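Local coordinates for phosphoacetylglucosamine mutase (Aspergillus lentulus, PDB 5OAW), which catalyses the interconversion of the 6-phosphate and 1-phosphate of N-acetylglucosamine, a magnesium-dependent phosphomutase step toward UDP-GlcNAc, at residues V128-D133 against F156-F161; R204-K209 against I438-G443; P223-L228 against I240-D245; V335-A340 against K364-A369. One frame throughout, in Å; residues are numbered along the deposited sequence.

Interaction 1: V128-D133 against F156-F161; sequences VVFARD and FIDMKF. Unlike the reference sequence in segment 156-161: F161 (reference Tyr).
F130 and F156 share a first torsion, CG lying between the backbone N and the carbonyl carbon (chi1 53° and 60°), and both rings leave the same face of the sheet, where F130 CE2 comes to 3.6 Å from F156 CD1. The ring planes are only modestly inclined, but the rings are displaced. One face of the F130 ring has the carbonyl oxygen of I157 over its centre, and F130 CE1 rests 3.3 Å from CG of D158. These strands are the two ends of a beta-alpha-beta unit through helix 138-151 in domain I, and that helix meets the phenylalanine face. On the other face, V129 CG1 packs against I157 CB and M159 CG beneath helix 164-176. Parallel pairing runs through F130, whose N bonds I157 O (3.0 Å) and whose O receives M159 N (2.7 Å). A beta bulge then shifts the register by one residue before R132 N meets K160 O, and D158 OD1 takes the N-H of K160 (2.8 Å) in an Asx turn. Beyond the bulge, R132 and F161 form an off-centre cation-pi pair, R132 CZ lying 4.2 Å from the ring centroid with the planes 60° apart and R132 NH2 nearest, 3.1 Å from F161 CZ. R132 NH1 stays 4.2 Å from D158 OD1, too far for a salt bridge, so the guanidinium charge is probably eased by ring and carboxylate together.

Interaction 2: R204-K209 against I438-G443; sequences RGVKVK and ILAHKG
ND1 of H441 is hydrogen-bonded to the carbonyl oxygen of A437, one turn back in its own helix, and the same atom lies 3.7 Å from CG1 of V206 across the contact. CB of H441 sets out away from residues 204-209, yet with CG anti to the carbonyl carbon (chi1 -87°) the ring turns back beneath the valine. V206 CG1 stands over one ring face in a CH-pi contact, 3.9 Å from the centroid and 23° off the ring normal, while the ring of F316 from helix 306-323 also meets the imidazole. The other branch of V206, CG2, settles against the helix backbone, 3.9 Å from A440 O. This is a junction between domains II and III of the phosphohexomutase fold: the loop joining helix 188-202 to strand 211-215 rests on the C-terminal part of helix 428-441. The methyl group of A440 meets the loop directly, its CB 3.6 Å from V206 CG1 and 3.7 Å from the carbonyl oxygen of K207. V208 CG2 approaches the same CB more loosely, at 4.3 Å, and M203 packs on both A440 and V208. At the edge of the contact a water bridges K209 N, from which it accepts, and L439 O, to which it donates, both bonds being weak.

Interaction 3: P223-L228 against I240-D245; sequences PKLREL and IKIVND
In domain II the beta-alpha-beta unit of strand 211-215, helix 221-231 and strand 239-243 sets L225 and R226 of the helix against I240 and I242 of its closing strand. The two axes run nearly antiparallel, at 158°, and approach to 9.8 Å, a spacing filled by a single layer of side chains from the two elements. L225 reaches inward: its CD1 lies 4.1 Å from I242 CG1 and equally far from I240 CG2, with CD2 directed to the tip of I240. V214 of the neighbouring strand and M432 of helix 428-441 also touch both L225 and I240, so the leucine is buried where helix, sheet and domain III meet. One residue along, R226 follows the outer margin of this layer. Its chain leaves with CG anti to the backbone N and bends at chi3 (-83°), which lays the guanidinium across I242, whose CD1 sits 3.8 Å above the guanidinium plane. The charged end goes on to the loop just after the strand and forms a salt bridge with D245, their flat groups turned 55° apart. A single carboxylate oxygen takes both amino groups: D245 OD2 receives R226 NH1 at 2.8 Å, close to the guanidinium plane, and R226 NH2 weakly at 3.2 Å.

Interaction 4: V335-A340 against K364-A369; sequences VQTAYA and KHLHHA
L366 lies on helix 363-370, which in the alpha/beta domain III crosses over strand 332-336 on its way from strand 356-358 to strand 375-379, and its side chain reaches strand 332-336 and the residues just after it. CB begins beside V335, 3.9 Å from its CG1. With CG anti to the carbonyl carbon (chi1 -66°), the chain swings out toward Q336 and T337, and CG comes within 4.2 Å of T337 CG2. CD1 comes to 4.1 Å from T337 CG2, whereas CD2 wedges between three partners: V335 CG1 at 3.5 Å, the carbonyl oxygen of Q336 at 3.6 Å and T337 CG2 at 3.7 Å. T359, E380 and Y378 also pack on L366, and E380 is one of the residues lining the pocket of the bound GlcNAc-6-phosphate. The contact lies near the sugar site, the T337 side chain being about 6 Å from the ligand at the nearest atoms. T337 also starts a type I beta turn, in which Y339 sends its hydroxyl to R505, another pocket residue. One helical turn beyond L366, A369 also packs on V335, its CB 3.9 Å from V335 CG1, while V335 CG2 reaches the carbonyl carbon of A369.

Overall arrangement
From the N terminus, interaction 1 comes first, closing a short loop around helix 138-151 in domain I before any other contact opens. Interaction 2 then opens at residues 204-209 and closes only at 438-443, a long loop that ties domain II to domain III. Nested inside it, one after the other, are interaction 3, which closes a beta-alpha-beta unit of domain II, and interaction 4, which seats a helix of domain III on its sheet near the sugar pocket. No contacts cross along the chain. In space interactions 1 and 3 do touch, through a probable hydrogen bond from K224 NZ to F161 O that links the first two domains, whereas interactions 3 and 4 stay about 20 Å apart (nearest atoms).

Interaction 1: V128-D133 against F156-F161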
loop_
_atom_site.group_PDB
_atom_site.type_symbol
_atom_site.label_atom_id
_atom_site.label_comp_id
_atom_site.label_asym_id
_atom_site.label_seq_id
_atom_site.Cartn_x
_atom_site.Cartn_y
_atom_site.Cartn_z
ATOM N N VAL A 128 -8.695 -15.635 -14.267
ATOM C CA VAL A 128 -8.292 -15.237 -12.918
ATOM C C VAL A 128 -6.942 -15.827 -12.532
ATOM O O VAL A 128 -6.747 -17.027 -12.642
ATOM C CB VAL A 128 -9.405 -15.451 -11.833
ATOM C CG1 VAL A 128 -10.541 -16.334 -12.308
ATOM C CG2 VAL A 128 -8.848 -15.918 -10.488
ATOM N N VAL A 129 -6.015 -14.943 -12.151
ATOM C CA VAL A 129 -4.707 -15.292 -11.594
ATOM C C VAL A 129 -4.763 -15.155 -10.077
ATOM O O VAL A 129 -5.405 -14.222 -9.549
ATOM C CB VAL A 129 -3.570 -14.331 -12.045
ATOM C CG1 VAL A 129 -2.556 -15.028 -12.933
ATOM C CG2 VAL A 129 -4.111 -13.044 -12.668
ATOM N N PHE A 130 -4.057 -16.047 -9.381
ATOM C CA PHE A 130 -3.913 -15.917 -7.936
ATOM C C PHE A 130 -2.526 -16.247 -7.394
ATOM O O PHE A 130 -1.747 -16.965 -8.023
ATOM C CB PHE A 130 -5.017 -16.682 -7.183
ATOM C CG PHE A 130 -5.145 -18.115 -7.583
ATOM C CD1 PHE A 130 -4.267 -19.078 -7.087
ATOM C CD2 PHE A 130 -6.152 -18.514 -8.469
ATOM C CE1 PHE A 130 -4.395 -20.410 -7.460
ATOM C CE2 PHE A 130 -6.277 -19.849 -8.843
ATOM C CZ PHE A 130 -5.397 -20.799 -8.334
ATOM N N ALA A 131 -2.240 -15.682 -6.223
ATOM C CA ALA A 131 -1.047 -15.997 -5.434
ATOM C C ALA A 131 -1.363 -15.877 -3.941
ATOM O O ALA A 131 -2.454 -15.409 -3.559
ATOM C CB ALA A 131 0.099 -15.071 -5.800
ATOM N N ARG A 132 -0.394 -16.275 -3.116
ATOM C CA ARG A 132 -0.513 -16.198 -1.662
ATOM C C ARG A 132 0.807 -15.817 -0.981
ATOM O O ARG A 132 1.898 -16.004 -1.547
ATOM C CB ARG A 132 -1.042 -17.528 -1.092
ATOM C CG ARG A 132 -0.190 -18.753 -1.387
ATOM C CD ARG A 132 -0.998 -19.991 -1.035
ATOM N NE ARG A 132 -0.177 -21.189 -0.858
ATOM C CZ ARG A 132 0.077 -22.084 -1.811
ATOM N NH1 ARG A 132 -0.432 -21.944 -3.037
ATOM N NH2 ARG A 132 0.840 -23.136 -1.534
ATOM N N ASP A 133 0.697 -15.296 0.245
ATOM C CA ASP A 133 1.862 -15.156 1.107
ATOM C C ASP A 133 2.215 -16.498 1.789
ATOM O O ASP A 133 1.816 -17.570 1.316
ATOM C CB ASP A 133 1.699 -13.976 2.090
ATOM C CG ASP A 133 0.649 -14.222 3.168
ATOM O OD1 ASP A 133 -0.032 -15.279 3.179
ATOM O OD2 ASP A 133 0.510 -13.326 4.021
ATOM N N PHE A 156 -7.762 -20.292 -15.039
ATOM C CA PHE A 156 -7.011 -19.751 -13.912
ATOM C C PHE A 156 -5.551 -20.174 -13.930
ATOM O O PHE A 156 -5.207 -21.207 -14.504
ATOM C CB PHE A 156 -7.700 -20.028 -12.554
ATOM C CG PHE A 156 -7.891 -21.485 -12.226
ATOM C CD1 PHE A 156 -6.951 -22.170 -11.445
ATOM C CD2 PHE A 156 -9.039 -22.170 -12.655
ATOM C CE1 PHE A 156 -7.145 -23.509 -11.120
ATOM C CE2 PHE A 156 -9.234 -23.514 -12.337
ATOM C CZ PHE A 156 -8.282 -24.184 -11.568
ATOM N N ILE A 157 -4.702 -19.323 -13.352
ATOM C CA ILE A 157 -3.288 -19.610 -13.191
ATOM C C ILE A 157 -2.917 -19.436 -11.716
ATOM O O ILE A 157 -3.198 -18.396 -11.114
ATOM C CB ILE A 157 -2.405 -18.711 -14.087
ATOM C CG1 ILE A 157 -2.755 -18.905 -15.570
ATOM C CG2 ILE A 157 -0.917 -19.002 -13.850
ATOM C CD1 ILE A 157 -2.126 -17.897 -16.533
ATOM N N ASP A 158 -2.303 -20.472 -11.147
ATOM C CA ASP A 158 -1.757 -20.432 -9.796
ATOM C C ASP A 158 -0.343 -19.882 -9.875
ATOM O O ASP A 158 0.570 -20.576 -10.320
ATOM C CB ASP A 158 -1.729 -21.846 -9.186
ATOM C CG ASP A 158 -1.385 -21.860 -7.672
ATOM O OD1 ASP A 158 -0.885 -20.860 -7.119
ATOM O OD2 ASP A 158 -1.627 -22.897 -7.023
ATOM N N MET A 159 -0.162 -18.640 -9.441
ATOM C CA MET A 159 1.175 -18.025 -9.407
ATOM C C MET A 159 1.998 -18.425 -8.165
ATOM O O MET A 159 3.135 -17.956 -7.989
ATOM C CB MET A 159 1.079 -16.497 -9.511
ATOM C CG MET A 159 0.558 -15.966 -10.825
ATOM S SD MET A 159 1.595 -16.495 -12.187
ATOM C CE MET A 159 2.954 -15.336 -12.134
ATOM N N LYS A 160 1.412 -19.272 -7.311
ATOM C CA LYS A 160 2.072 -19.835 -6.137
ATOM C C LYS A 160 2.371 -18.770 -5.044
ATOM O O LYS A 160 1.442 -18.139 -4.545
ATOM C CB LYS A 160 3.275 -20.710 -6.551
ATOM C CG LYS A 160 2.860 -22.049 -7.176
ATOM C CD LYS A 160 4.062 -22.913 -7.528
ATOM C CE LYS A 160 3.682 -24.371 -7.788
ATOM N NZ LYS A 160 4.807 -25.328 -7.493
ATOM N N PHE A 161 3.644 -18.569 -4.696
ATOM C CA PHE A 161 4.041 -17.638 -3.649
ATOM C C PHE A 161 4.576 -16.338 -4.231
ATOM O O PHE A 161 5.547 -16.353 -4.998
ATOM C CB PHE A 161 5.074 -18.294 -2.731
ATOM C CG PHE A 161 4.551 -19.507 -2.009
ATOM C CD1 PHE A 161 4.753 -20.796 -2.531
ATOM C CD2 PHE A 161 3.829 -19.374 -0.822
ATOM C CE1 PHE A 161 4.253 -21.925 -1.881
ATOM C CE2 PHE A 161 3.319 -20.502 -0.168
ATOM C CZ PHE A 161 3.544 -21.778 -0.692
#

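Interaction 2: R204-K209 against I438-G443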
loop_
_atom_site.group_PDB
_atom_site.type_symbol
_atom_site.label_atom_id
_atom_site.label_comp_id
_atom_site.label_asym_id
_atom_site.label_seq_id
_atom_site.Cartn_x
_atom_site.Cartn_y
_atom_site.Cartn_z
ATOM N N ARG A 204 22.753 4.946 -13.193
ATOM C CA ARG A 204 23.893 5.293 -14.060
ATOM C C ARG A 204 24.734 6.462 -13.502
ATOM O O ARG A 204 24.204 7.551 -13.246
ATOM C CB ARG A 204 23.408 5.551 -15.498
ATOM C CG ARG A 204 24.304 6.431 -16.366
ATOM C CD ARG A 204 24.096 6.170 -17.851
ATOM N NE ARG A 204 24.991 5.118 -18.336
ATOM C CZ ARG A 204 26.259 5.305 -18.704
ATOM N NH1 ARG A 204 26.816 6.512 -18.651
ATOM N NH2 ARG A 204 26.977 4.274 -19.125
ATOM N N GLY A 205 26.025 6.199 -13.277
ATOM C CA GLY A 205 26.992 7.221 -12.858
ATOM C C GLY A 205 26.931 7.632 -11.399
ATOM O O GLY A 205 27.478 8.668 -11.005
ATOM N N VAL A 206 26.287 6.804 -10.585
ATOM C CA VAL A 206 26.019 7.127 -9.185
ATOM C C VAL A 206 26.192 5.857 -8.344
ATOM O O VAL A 206 26.115 4.756 -8.888
ATOM C CB VAL A 206 24.652 7.868 -9.086
ATOM C CG1 VAL A 206 23.637 7.178 -8.191
ATOM C CG2 VAL A 206 24.864 9.337 -8.727
ATOM N N LYS A 207 26.463 6.011 -7.046
ATOM C CA LYS A 207 26.817 4.874 -6.185
ATOM C C LYS A 207 26.171 4.929 -4.792
ATOM O O LYS A 207 26.254 5.956 -4.107
ATOM C CB LYS A 207 28.341 4.805 -6.036
ATOM C CG LYS A 207 28.934 3.409 -6.080
ATOM C CD LYS A 207 29.674 3.146 -7.387
ATOM C CE LYS A 207 30.637 1.972 -7.223
ATOM N NZ LYS A 207 31.488 1.716 -8.421
ATOM N N VAL A 208 25.535 3.825 -4.380
ATOM C CA VAL A 208 25.019 3.655 -3.004
ATOM C C VAL A 208 26.221 3.592 -2.066
ATOM O O VAL A 208 27.249 3.045 -2.426
ATOM C CB VAL A 208 24.176 2.359 -2.847
ATOM C CG1 VAL A 208 23.735 2.149 -1.415
ATOM C CG2 VAL A 208 22.942 2.386 -3.733
ATOM N N LYS A 209 26.092 4.170 -0.876
ATOM C CA LYS A 209 27.140 4.098 0.127
ATOM C C LYS A 209 26.622 3.500 1.423
ATOM O O LYS A 209 25.619 3.963 1.979
ATOM C CB LYS A 209 27.767 5.475 0.358
ATOM C CG LYS A 209 28.735 5.886 -0.744
ATOM C CD LYS A 209 29.348 7.248 -0.462
ATOM C CE LYS A 209 30.399 7.625 -1.497
ATOM N NZ LYS A 209 30.997 8.954 -1.185
ATOM N N ILE A 438 17.663 7.498 -4.660
ATOM C CA ILE A 438 17.563 8.916 -4.320
ATOM C C ILE A 438 18.740 9.352 -3.436
ATOM O O ILE A 438 19.396 10.368 -3.730
ATOM C CB ILE A 438 16.203 9.282 -3.675
ATOM C CG1 ILE A 438 15.059 9.083 -4.669
ATOM C CG2 ILE A 438 16.202 10.740 -3.225
ATOM C CD1 ILE A 438 13.706 8.969 -4.013
ATOM N N LEU A 439 19.003 8.575 -2.379
ATOM C CA LEU A 439 20.063 8.877 -1.426
ATOM C C LEU A 439 21.442 8.711 -2.030
ATOM O O LEU A 439 22.431 9.193 -1.469
ATOM C CB LEU A 439 19.951 7.987 -0.206
ATOM C CG LEU A 439 18.698 8.041 0.669
ATOM C CD1 LEU A 439 18.788 6.924 1.695
ATOM C CD2 LEU A 439 18.513 9.406 1.341
ATOM N N ALA A 440 21.500 8.007 -3.162
ATOM C CA ALA A 440 22.721 7.829 -3.927
ATOM C C ALA A 440 22.937 9.044 -4.804
ATOM O O ALA A 440 24.046 9.573 -4.873
ATOM C CB ALA A 440 22.638 6.572 -4.773
ATOM N N HIS A 441 21.869 9.476 -5.470
ATOM C CA HIS A 441 21.899 10.652 -6.309
ATOM C C HIS A 441 22.151 11.912 -5.485
ATOM O O HIS A 441 22.970 12.741 -5.873
ATOM C CB HIS A 441 20.597 10.776 -7.087
ATOM C CG HIS A 441 20.585 10.019 -8.378
ATOM N ND1 HIS A 441 20.273 8.678 -8.449
ATOM C CD2 HIS A 441 20.842 10.413 -9.648
ATOM C CE1 HIS A 441 20.347 8.277 -9.705
ATOM N NE2 HIS A 441 20.686 9.310 -10.453
ATOM N N LYS A 442 21.472 12.036 -4.346
ATOM C CA LYS A 442 21.596 13.220 -3.484
ATOM C C LYS A 442 22.875 13.246 -2.656
ATOM O O LYS A 442 23.233 14.291 -2.111
ATOM C CB LYS A 442 20.395 13.339 -2.540
ATOM C CG LYS A 442 19.140 13.903 -3.178
ATOM C CD LYS A 442 18.073 14.098 -2.114
ATOM C CE LYS A 442 16.716 14.471 -2.692
ATOM N NZ LYS A 442 16.703 15.749 -3.463
ATOM N N GLY A 443 23.543 12.097 -2.555
ATOM C CA GLY A 443 24.718 11.928 -1.702
ATOM C C GLY A 443 24.407 12.035 -0.217
ATOM O O GLY A 443 25.275 12.424 0.563
HETATM O O HOH W 1 23.756 6.524 -0.171
#

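Interaction 3: P223-L228 against I240-D245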
loop_
_atom_site.group_PDB
_atom_site.type_symbol
_atom_site.label_atom_id
_atom_site.label_comp_id
_atom_site.label_asym_id
_atom_site.label_seq_id
_atom_site.Cartn_x
_atom_site.Cartn_y
_atom_site.Cartn_z
ATOM N N PRO A 223 12.211 -14.003 0.870
ATOM C CA PRO A 223 12.736 -14.782 -0.251
ATOM C C PRO A 223 12.588 -14.088 -1.617
ATOM O O PRO A 223 13.408 -14.316 -2.491
ATOM C CB PRO A 223 11.943 -16.106 -0.188
ATOM C CG PRO A 223 10.809 -15.861 0.741
ATOM C CD PRO A 223 11.244 -14.772 1.675
ATOM N N LYS A 224 11.590 -13.224 -1.778
ATOM C CA LYS A 224 11.401 -12.517 -3.051
ATOM C C LYS A 224 12.409 -11.406 -3.259
ATOM O O LYS A 224 12.824 -11.159 -4.402
ATOM C CB LYS A 224 9.986 -11.944 -3.173
ATOM C CG LYS A 224 8.877 -12.986 -3.126
ATOM C CD LYS A 224 9.044 -14.100 -4.147
ATOM C CE LYS A 224 8.199 -15.287 -3.724
ATOM N NZ LYS A 224 8.179 -16.394 -4.710
ATOM N N LEU A 225 12.790 -10.740 -2.164
ATOM C CA LEU A 225 13.858 -9.746 -2.187
ATOM C C LEU A 225 15.157 -10.446 -2.544
ATOM O O LEU A 225 15.860 -9.989 -3.442
ATOM C CB LEU A 225 14.008 -9.024 -0.837
ATOM C CG LEU A 225 14.469 -7.562 -0.770
ATOM C CD1 LEU A 225 15.085 -7.292 0.589
ATOM C CD2 LEU A 225 15.449 -7.124 -1.847
ATOM N N ARG A 226 15.462 -11.554 -1.851
ATOM C CA ARG A 226 16.690 -12.324 -2.094
ATOM C C ARG A 226 16.795 -12.775 -3.549
ATOM O O ARG A 226 17.884 -12.750 -4.121
ATOM C CB ARG A 226 16.817 -13.527 -1.140
ATOM C CG ARG A 226 18.163 -14.242 -1.235
ATOM C CD ARG A 226 18.366 -15.275 -0.151
ATOM N NE ARG A 226 18.838 -14.673 1.101
ATOM C CZ ARG A 226 18.126 -14.602 2.216
ATOM N NH1 ARG A 226 16.895 -15.110 2.273
ATOM N NH2 ARG A 226 18.655 -14.046 3.287
ATOM N N GLU A 227 15.664 -13.169 -4.134
ATOM C CA GLU A 227 15.593 -13.563 -5.543
ATOM C C GLU A 227 15.800 -12.355 -6.495
ATOM O O GLU A 227 16.553 -12.469 -7.472
ATOM C CB GLU A 227 14.285 -14.323 -5.806
ATOM C CG GLU A 227 14.125 -14.940 -7.197
ATOM C CD GLU A 227 15.038 -16.132 -7.494
ATOM O OE1 GLU A 227 15.737 -16.642 -6.583
ATOM O OE2 GLU A 227 15.046 -16.569 -8.665
ATOM N N LEU A 228 15.160 -11.211 -6.205
ATOM C CA LEU A 228 15.458 -9.951 -6.913
ATOM C C LEU A 228 16.951 -9.604 -6.888
ATOM O O LEU A 228 17.498 -9.229 -7.917
ATOM C CB LEU A 228 14.646 -8.758 -6.378
ATOM C CG LEU A 228 15.096 -7.425 -7.015
ATOM C CD1 LEU A 228 14.369 -7.121 -8.319
ATOM C CD2 LEU A 228 15.000 -6.271 -6.039
ATOM N N ILE A 240 22.624 -5.337 0.430
ATOM C CA ILE A 240 21.470 -5.570 1.278
ATOM C C ILE A 240 21.807 -6.708 2.231
ATOM O O ILE A 240 22.371 -7.718 1.822
ATOM C CB ILE A 240 20.208 -5.855 0.420
ATOM C CG1 ILE A 240 19.801 -4.576 -0.330
ATOM C CG2 ILE A 240 19.047 -6.329 1.278
ATOM C CD1 ILE A 240 18.875 -4.738 -1.518
ATOM N N LYS A 241 21.511 -6.504 3.509
ATOM C CA LYS A 241 21.589 -7.547 4.500
ATOM C C LYS A 241 20.161 -7.908 4.889
ATOM O O LYS A 241 19.435 -7.073 5.445
ATOM C CB LYS A 241 22.379 -7.052 5.705
ATOM C CG LYS A 241 23.885 -7.147 5.542
ATOM C CD LYS A 241 24.581 -5.931 6.145
ATOM C CE LYS A 241 25.691 -6.321 7.109
ATOM N NZ LYS A 241 25.143 -6.685 8.453
ATOM N N ILE A 242 19.758 -9.137 4.588
ATOM C CA ILE A 242 18.403 -9.608 4.912
ATOM C C ILE A 242 18.389 -10.169 6.327
ATOM O O ILE A 242 19.246 -10.977 6.682
ATOM C CB ILE A 242 17.872 -10.643 3.889
ATOM C CG1 ILE A 242 17.566 -9.939 2.560
ATOM C CG2 ILE A 242 16.605 -11.334 4.404
ATOM C CD1 ILE A 242 17.614 -10.825 1.342
ATOM N N VAL A 243 17.436 -9.695 7.132
ATOM C CA VAL A 243 17.158 -10.231 8.466
ATOM C C VAL A 243 15.663 -10.476 8.594
ATOM O O VAL A 243 14.864 -9.890 7.857
ATOM C CB VAL A 243 17.686 -9.333 9.635
ATOM C CG1 VAL A 243 19.194 -9.178 9.558
ATOM C CG2 VAL A 243 17.024 -7.958 9.667
ATOM N N ASN A 244 15.304 -11.341 9.537
ATOM C CA ASN A 244 13.934 -11.782 9.764
ATOM C C ASN A 244 13.317 -12.314 8.470
ATOM O O ASN A 244 12.454 -11.659 7.845
ATOM C CB ASN A 244 13.098 -10.680 10.431
ATOM C CG ASN A 244 13.854 -9.969 11.557
ATOM O OD1 ASN A 244 14.460 -10.602 12.434
ATOM N ND2 ASN A 244 13.812 -8.651 11.543
ATOM N N ASP A 245 13.808 -13.492 8.065
ATOM C CA ASP A 245 13.266 -14.239 6.919
ATOM C C ASP A 245 12.887 -15.674 7.276
ATOM O O ASP A 245 12.969 -16.587 6.452
ATOM C CB ASP A 245 14.236 -14.201 5.734
ATOM C CG ASP A 245 15.546 -14.943 6.000
ATOM O OD1 ASP A 245 15.881 -15.250 7.174
ATOM O OD2 ASP A 245 16.260 -15.199 5.007
#

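Interaction 4: V335-A340 against K364-A369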
loop_
_atom_site.group_PDB
_atom_site.type_symbol
_atom_site.label_atom_id
_atom_site.label_comp_id
_atom_site.label_asym_id
_atom_site.label_seq_id
_atom_site.Cartn_x
_atom_site.Cartn_y
_atom_site.Cartn_z
ATOM N N VAL A 335 0.309 13.935 -2.372
ATOM C CA VAL A 335 -0.991 13.598 -1.852
ATOM C C VAL A 335 -0.772 13.011 -0.447
ATOM O O VAL A 335 0.017 12.061 -0.277
ATOM C CB VAL A 335 -1.693 12.621 -2.816
ATOM C CG1 VAL A 335 -2.894 11.969 -2.185
ATOM C CG2 VAL A 335 -2.114 13.328 -4.096
ATOM N N GLN A 336 -1.450 13.611 0.545
ATOM C CA GLN A 336 -1.297 13.286 1.970
ATOM C C GLN A 336 -2.646 13.013 2.633
ATOM O O GLN A 336 -3.701 13.307 2.075
ATOM C CB GLN A 336 -0.600 14.431 2.720
ATOM C CG GLN A 336 0.804 14.790 2.227
ATOM C CD GLN A 336 1.484 15.866 3.071
ATOM O OE1 GLN A 336 2.489 15.602 3.744
ATOM N NE2 GLN A 336 0.937 17.079 3.049
ATOM N N THR A 337 -2.611 12.412 3.813
ATOM C CA THR A 337 -3.775 12.399 4.680
ATOM C C THR A 337 -3.525 13.416 5.797
ATOM O O THR A 337 -2.448 14.014 5.881
ATOM C CB THR A 337 -4.056 11.011 5.297
ATOM O OG1 THR A 337 -3.017 10.676 6.224
ATOM C CG2 THR A 337 -4.162 9.937 4.221
ATOM N N ALA A 338 -4.521 13.586 6.660
ATOM C CA ALA A 338 -4.443 14.486 7.810
ATOM C C ALA A 338 -3.361 14.127 8.854
ATOM O O ALA A 338 -2.857 15.005 9.559
ATOM C CB ALA A 338 -5.808 14.548 8.461
ATOM N N TYR A 339 -3.018 12.841 8.938
ATOM C CA TYR A 339 -1.986 12.331 9.863
ATOM C C TYR A 339 -0.556 12.729 9.525
ATOM O O TYR A 339 0.334 12.626 10.382
ATOM C CB TYR A 339 -2.073 10.821 9.962
ATOM C CG TYR A 339 -3.355 10.341 10.569
ATOM C CD1 TYR A 339 -4.426 9.926 9.755
ATOM C CD2 TYR A 339 -3.531 10.337 11.968
ATOM C CE1 TYR A 339 -5.626 9.486 10.318
ATOM C CE2 TYR A 339 -4.725 9.901 12.541
ATOM C CZ TYR A 339 -5.767 9.478 11.719
ATOM O OH TYR A 339 -6.945 9.040 12.280
ATOM N N ALA A 340 -0.337 13.169 8.284
ATOM C CA ALA A 340 0.956 13.661 7.836
ATOM C C ALA A 340 1.386 14.804 8.737
ATOM O O ALA A 340 0.611 15.745 8.979
ATOM C CB ALA A 340 0.864 14.133 6.396
ATOM N N LYS A 364 -7.349 3.898 -1.723
ATOM C CA LYS A 364 -8.218 4.276 -2.841
ATOM C C LYS A 364 -8.272 5.773 -3.051
ATOM O O LYS A 364 -8.038 6.246 -4.165
ATOM C CB LYS A 364 -9.634 3.764 -2.634
ATOM C CG LYS A 364 -10.062 2.774 -3.678
ATOM C CD LYS A 364 -9.741 1.345 -3.274
ATOM C CE LYS A 364 -10.021 0.425 -4.443
ATOM N NZ LYS A 364 -11.348 0.691 -5.073
ATOM N N HIS A 365 -8.535 6.510 -1.971
ATOM C CA HIS A 365 -8.632 7.958 -2.041
ATOM C C HIS A 365 -7.305 8.640 -2.378
ATOM O O HIS A 365 -7.297 9.650 -3.090
ATOM C CB HIS A 365 -9.248 8.525 -0.759
ATOM C CG HIS A 365 -10.571 7.915 -0.412
ATOM N ND1 HIS A 365 -11.687 8.042 -1.214
ATOM C CD2 HIS A 365 -10.951 7.157 0.644
ATOM C CE1 HIS A 365 -12.695 7.391 -0.665
ATOM N NE2 HIS A 365 -12.277 6.851 0.466
ATOM N N LEU A 366 -6.191 8.100 -1.883
ATOM C CA LEU A 366 -4.897 8.714 -2.166
ATOM C C LEU A 366 -4.502 8.440 -3.610
ATOM O O LEU A 366 -4.043 9.351 -4.299
ATOM C CB LEU A 366 -3.796 8.261 -1.202
ATOM C CG LEU A 366 -3.811 8.604 0.289
ATOM C CD1 LEU A 366 -2.449 8.345 0.871
ATOM C CD2 LEU A 366 -4.114 10.061 0.505
ATOM N N HIS A 367 -4.691 7.188 -4.054
ATOM C CA HIS A 367 -4.457 6.784 -5.449
ATOM C C HIS A 367 -5.299 7.632 -6.410
ATOM O O HIS A 367 -4.777 8.164 -7.401
ATOM C CB HIS A 367 -4.762 5.300 -5.654
ATOM C CG HIS A 367 -4.070 4.699 -6.833
ATOM N ND1 HIS A 367 -4.315 5.099 -8.126
ATOM C CD2 HIS A 367 -3.145 3.714 -6.914
ATOM C CE1 HIS A 367 -3.558 4.400 -8.952
ATOM N NE2 HIS A 367 -2.835 3.556 -8.243
ATOM N N HIS A 368 -6.585 7.771 -6.097
ATOM C CA HIS A 368 -7.490 8.596 -6.882
ATOM C C HIS A 368 -7.035 10.046 -6.977
ATOM O O HIS A 368 -7.048 10.611 -8.063
ATOM C CB HIS A 368 -8.913 8.512 -6.341
ATOM C CG HIS A 368 -9.746 7.459 -7.003
ATOM N ND1 HIS A 368 -10.026 6.243 -6.413
ATOM C CD2 HIS A 368 -10.357 7.439 -8.212
ATOM C CE1 HIS A 368 -10.778 5.523 -7.226
ATOM N NE2 HIS A 368 -10.993 6.226 -8.324
ATOM N N ALA A 369 -6.606 10.632 -5.856
ATOM C CA ALA A 369 -6.149 12.022 -5.860
ATOM C C ALA A 369 -4.829 12.216 -6.606
ATOM O O ALA A 369 -4.630 13.240 -7.280
ATOM C CB ALA A 369 -6.052 12.564 -4.451
#